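Local coordinates for putative metal-dependent phosphoesterase (Bifidobacterium adolescentis ATCC 15703, PDB 3E0F), which binds iron and zinc ions and AMP, and is a putative phosphoesterase that may act as a 5'-3' exonuclease on RNA and DNA, at residues V22-T27 and I47-T52. Residues are numbered along the deposited sequence; the frame is centred on the assembly and turned at random.
Sequences VFSDGT and IADHDT. With ZN (zinc ion), chain B.
With chi1 at 56°, the carboxylate of D25 is tucked between its own backbone N and carbonyl carbon, while H50 turns its ring back beside its backbone N, and the two side chains converge on one zinc ion. D25 OD2 and H50 NE2 each lie 2.1 Å from the metal. D25 OD2 and H50 NE2 come within 3.1 Å of each other as fellow ligands rather than as a hydrogen-bonded pair, D25 lying at the edge of the imidazole with the two planes 76° apart. H263 is a further ligand of this zinc, which belongs to the metal centre of the PHP domain: the loop after strand 15-19 meets the C-terminal end of parallel strand 44-50, and an iron(III) ion lies close by. Behind the ligands runs a second shell of hydrogen bonds that probably helps to position the two segments that carry them. S24 OG donates a 2.6 Å hydrogen bond to D49 OD1, reaching it on the anti side and 33° out of the carboxylate plane. The same S24 OG accepts a weak bond from H50 N, at 3.4 Å. The other carboxylate oxygen, D49 OD2, is held by T21 OG1 and rests against F23 CB. Farther from the zinc, T52 CG2 lies 3.8 Å from F23 O.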
ATOM      1  N   VAL A  22     -11.601  -1.065   1.640  1.00 22.02           N
ATOM      2  CA  VAL A  22     -12.405  -1.297   0.444  1.00 21.73           C
ATOM      3  C   VAL A  22     -12.173  -0.293  -0.665  1.00 22.29           C
ATOM      4  O   VAL A  22     -12.536  -0.557  -1.805  1.00 25.13           O
ATOM      5  CB  VAL A  22     -13.927  -1.261   0.749  1.00 20.16           C
ATOM      6  CG1 VAL A  22     -14.346  -2.540   1.417  1.00 19.68           C
ATOM      7  CG2 VAL A  22     -14.304  -0.001   1.561  1.00 14.79           C
ATOM      8  N   PHE A  23     -11.619   0.861  -0.335  1.00 21.37           N
ATOM      9  CA  PHE A  23     -11.237   1.837  -1.356  1.00 22.35           C
ATOM     10  C   PHE A  23     -10.032   1.441  -2.224  1.00 23.32           C
ATOM     11  O   PHE A  23      -9.689   2.163  -3.153  1.00 24.35           O
ATOM     12  CB  PHE A  23     -11.001   3.181  -0.719  1.00 21.54           C
ATOM     13  CG  PHE A  23     -12.260   3.859  -0.317  1.00 24.58           C
ATOM     14  CD1 PHE A  23     -13.060   4.490  -1.278  1.00 19.98           C
ATOM     15  CD2 PHE A  23     -12.664   3.864   1.006  1.00 20.87           C
ATOM     16  CE1 PHE A  23     -14.225   5.114  -0.919  1.00 22.46           C
ATOM     17  CE2 PHE A  23     -13.832   4.485   1.377  1.00 19.85           C
ATOM     18  CZ  PHE A  23     -14.624   5.120   0.402  1.00 25.05           C
ATOM     19  N   SER A  24      -9.388   0.319  -1.888  1.00 24.90           N
ATOM     20  CA  SER A  24      -8.472  -0.383  -2.777  1.00 22.51           C
ATOM     21  C   SER A  24      -8.773  -1.880  -2.627  1.00 23.08           C
ATOM     22  O   SER A  24      -9.849  -2.317  -3.018  1.00 22.11           O
ATOM     23  CB  SER A  24      -6.991   0.000  -2.552  1.00 22.56           C
ATOM     24  OG  SER A  24      -6.523  -0.222  -1.226  1.00 22.45           O
ATOM     25  N   ASP A  25      -7.879  -2.660  -2.022  1.00 25.07           N
ATOM     26  CA  ASP A  25      -8.021  -4.119  -2.003  1.00 22.76           C
ATOM     27  C   ASP A  25      -8.161  -4.737  -0.627  1.00 21.87           C
ATOM     28  O   ASP A  25      -8.000  -5.946  -0.484  1.00 22.44           O
ATOM     29  CB  ASP A  25      -6.852  -4.780  -2.723  1.00 23.57           C
ATOM     30  CG  ASP A  25      -5.494  -4.380  -2.145  1.00 25.10           C
ATOM     31  OD1 ASP A  25      -5.438  -3.538  -1.235  1.00 33.41           O
ATOM     32  OD2 ASP A  25      -4.473  -4.897  -2.641  1.00 36.07           O
ATOM     33  N   GLY A  26      -8.477  -3.929   0.377  1.00 22.94           N
ATOM     34  CA  GLY A  26      -8.851  -4.448   1.688  1.00 23.53           C
ATOM     35  C   GLY A  26     -10.319  -4.820   1.708  1.00 23.86           C
ATOM     36  O   GLY A  26     -11.039  -4.516   0.781  1.00 22.11           O
ATOM     37  N   THR A  27     -10.769  -5.503   2.762  1.00 24.89           N
ATOM     38  CA  THR A  27     -12.147  -5.975   2.816  1.00 24.74           C
ATOM     39  C   THR A  27     -13.043  -5.148   3.737  1.00 24.68           C
ATOM     40  O   THR A  27     -14.238  -5.372   3.751  1.00 25.27           O
ATOM     41  CB  THR A  27     -12.234  -7.452   3.242  1.00 23.84           C
ATOM     42  OG1 THR A  27     -11.743  -7.592   4.582  1.00 25.94           O
ATOM     43  CG2 THR A  27     -11.451  -8.326   2.273  1.00 18.98           C
ATOM     44  N   ILE A  47      -4.369   5.059   6.988  1.00 24.42           N
ATOM     45  CA  ILE A  47      -4.973   4.499   5.776  1.00 26.68           C
ATOM     46  C   ILE A  47      -3.882   4.568   4.675  1.00 28.75           C
ATOM     47  O   ILE A  47      -3.120   5.533   4.613  1.00 32.19           O
ATOM     48  CB  ILE A  47      -6.331   5.199   5.448  1.00 26.79           C
ATOM     49  CG1 ILE A  47      -7.040   4.465   4.313  1.00 26.90           C
ATOM     50  CG2 ILE A  47      -6.138   6.703   5.168  1.00 22.89           C
ATOM     51  CD1 ILE A  47      -8.527   4.766   4.175  1.00 24.51           C
ATOM     52  N   ALA A  48      -3.727   3.501   3.892  1.00 29.06           N
ATOM     53  CA  ALA A  48      -2.633   3.403   2.895  1.00 27.21           C
ATOM     54  C   ALA A  48      -3.093   2.676   1.625  1.00 25.40           C
ATOM     55  O   ALA A  48      -2.456   1.721   1.153  1.00 26.52           O
ATOM     56  CB  ALA A  48      -1.381   2.719   3.505  1.00 24.52           C
ATOM     57  N   ASP A  49      -4.202   3.143   1.068  1.00 23.44           N
ATOM     58  CA  ASP A  49      -4.819   2.471  -0.066  1.00 24.33           C
ATOM     59  C   ASP A  49      -4.018   2.744  -1.316  1.00 22.91           C
ATOM     60  O   ASP A  49      -3.397   3.778  -1.422  1.00 21.52           O
ATOM     61  CB  ASP A  49      -6.299   2.890  -0.256  1.00 24.17           C
ATOM     62  CG  ASP A  49      -7.245   2.241   0.778  1.00 24.30           C
ATOM     63  OD1 ASP A  49      -7.154   1.008   0.990  1.00 24.89           O
ATOM     64  OD2 ASP A  49      -8.080   2.961   1.369  1.00 23.05           O
ATOM     65  N   HIS A  50      -4.040   1.785  -2.241  1.00 23.55           N
ATOM     66  CA  HIS A  50      -3.362   1.906  -3.513  1.00 23.81           C
ATOM     67  C   HIS A  50      -3.857   3.061  -4.343  1.00 24.29           C
ATOM     68  O   HIS A  50      -5.038   3.113  -4.675  1.00 22.33           O
ATOM     69  CB  HIS A  50      -3.508   0.649  -4.355  1.00 24.96           C
ATOM     70  CG  HIS A  50      -2.944  -0.561  -3.714  1.00 21.79           C
ATOM     71  ND1 HIS A  50      -1.590  -0.773  -3.605  1.00 25.94           N
ATOM     72  CD2 HIS A  50      -3.545  -1.613  -3.112  1.00 26.86           C
ATOM     73  CE1 HIS A  50      -1.378  -1.924  -2.995  1.00 22.16           C
ATOM     74  NE2 HIS A  50      -2.545  -2.451  -2.682  1.00 21.92           N
ATOM     75  N   ASP A  51      -2.923   3.983  -4.634  1.00 24.76           N
ATOM     76  CA  ASP A  51      -3.043   5.006  -5.674  1.00 26.87           C
ATOM     77  C   ASP A  51      -4.298   5.826  -5.533  1.00 26.07           C
ATOM     78  O   ASP A  51      -4.961   6.125  -6.509  1.00 27.60           O
ATOM     79  CB  ASP A  51      -2.916   4.349  -7.056  1.00 27.60           C
ATOM     80  CG  ASP A  51      -1.609   3.531  -7.186  1.00 35.76           C
ATOM     81  OD1 ASP A  51      -0.505   4.113  -7.192  1.00 45.90           O
ATOM     82  OD2 ASP A  51      -1.671   2.294  -7.216  1.00 43.32           O
ATOM     83  N   THR A  52      -4.621   6.185  -4.296  1.00 26.89           N
ATOM     84  CA  THR A  52      -5.850   6.908  -4.018  1.00 25.69           C
ATOM     85  C   THR A  52      -5.867   7.580  -2.666  1.00 26.43           C
ATOM     86  O   THR A  52      -5.180   7.162  -1.727  1.00 27.96           O
ATOM     87  CB  THR A  52      -7.121   6.006  -4.092  1.00 25.76           C
ATOM     88  OG1 THR A  52      -8.268   6.857  -4.032  1.00 28.96           O
ATOM     89  CG2 THR A  52      -7.204   4.991  -2.931  1.00 18.29           C
TER
HETATM   90 ZN    ZN B 301      -2.778  -4.220  -1.504  1.00 39.23          ZN
HETATM   91  O   HOH W   1      -9.682   4.667  -5.468  1.00 31.95           O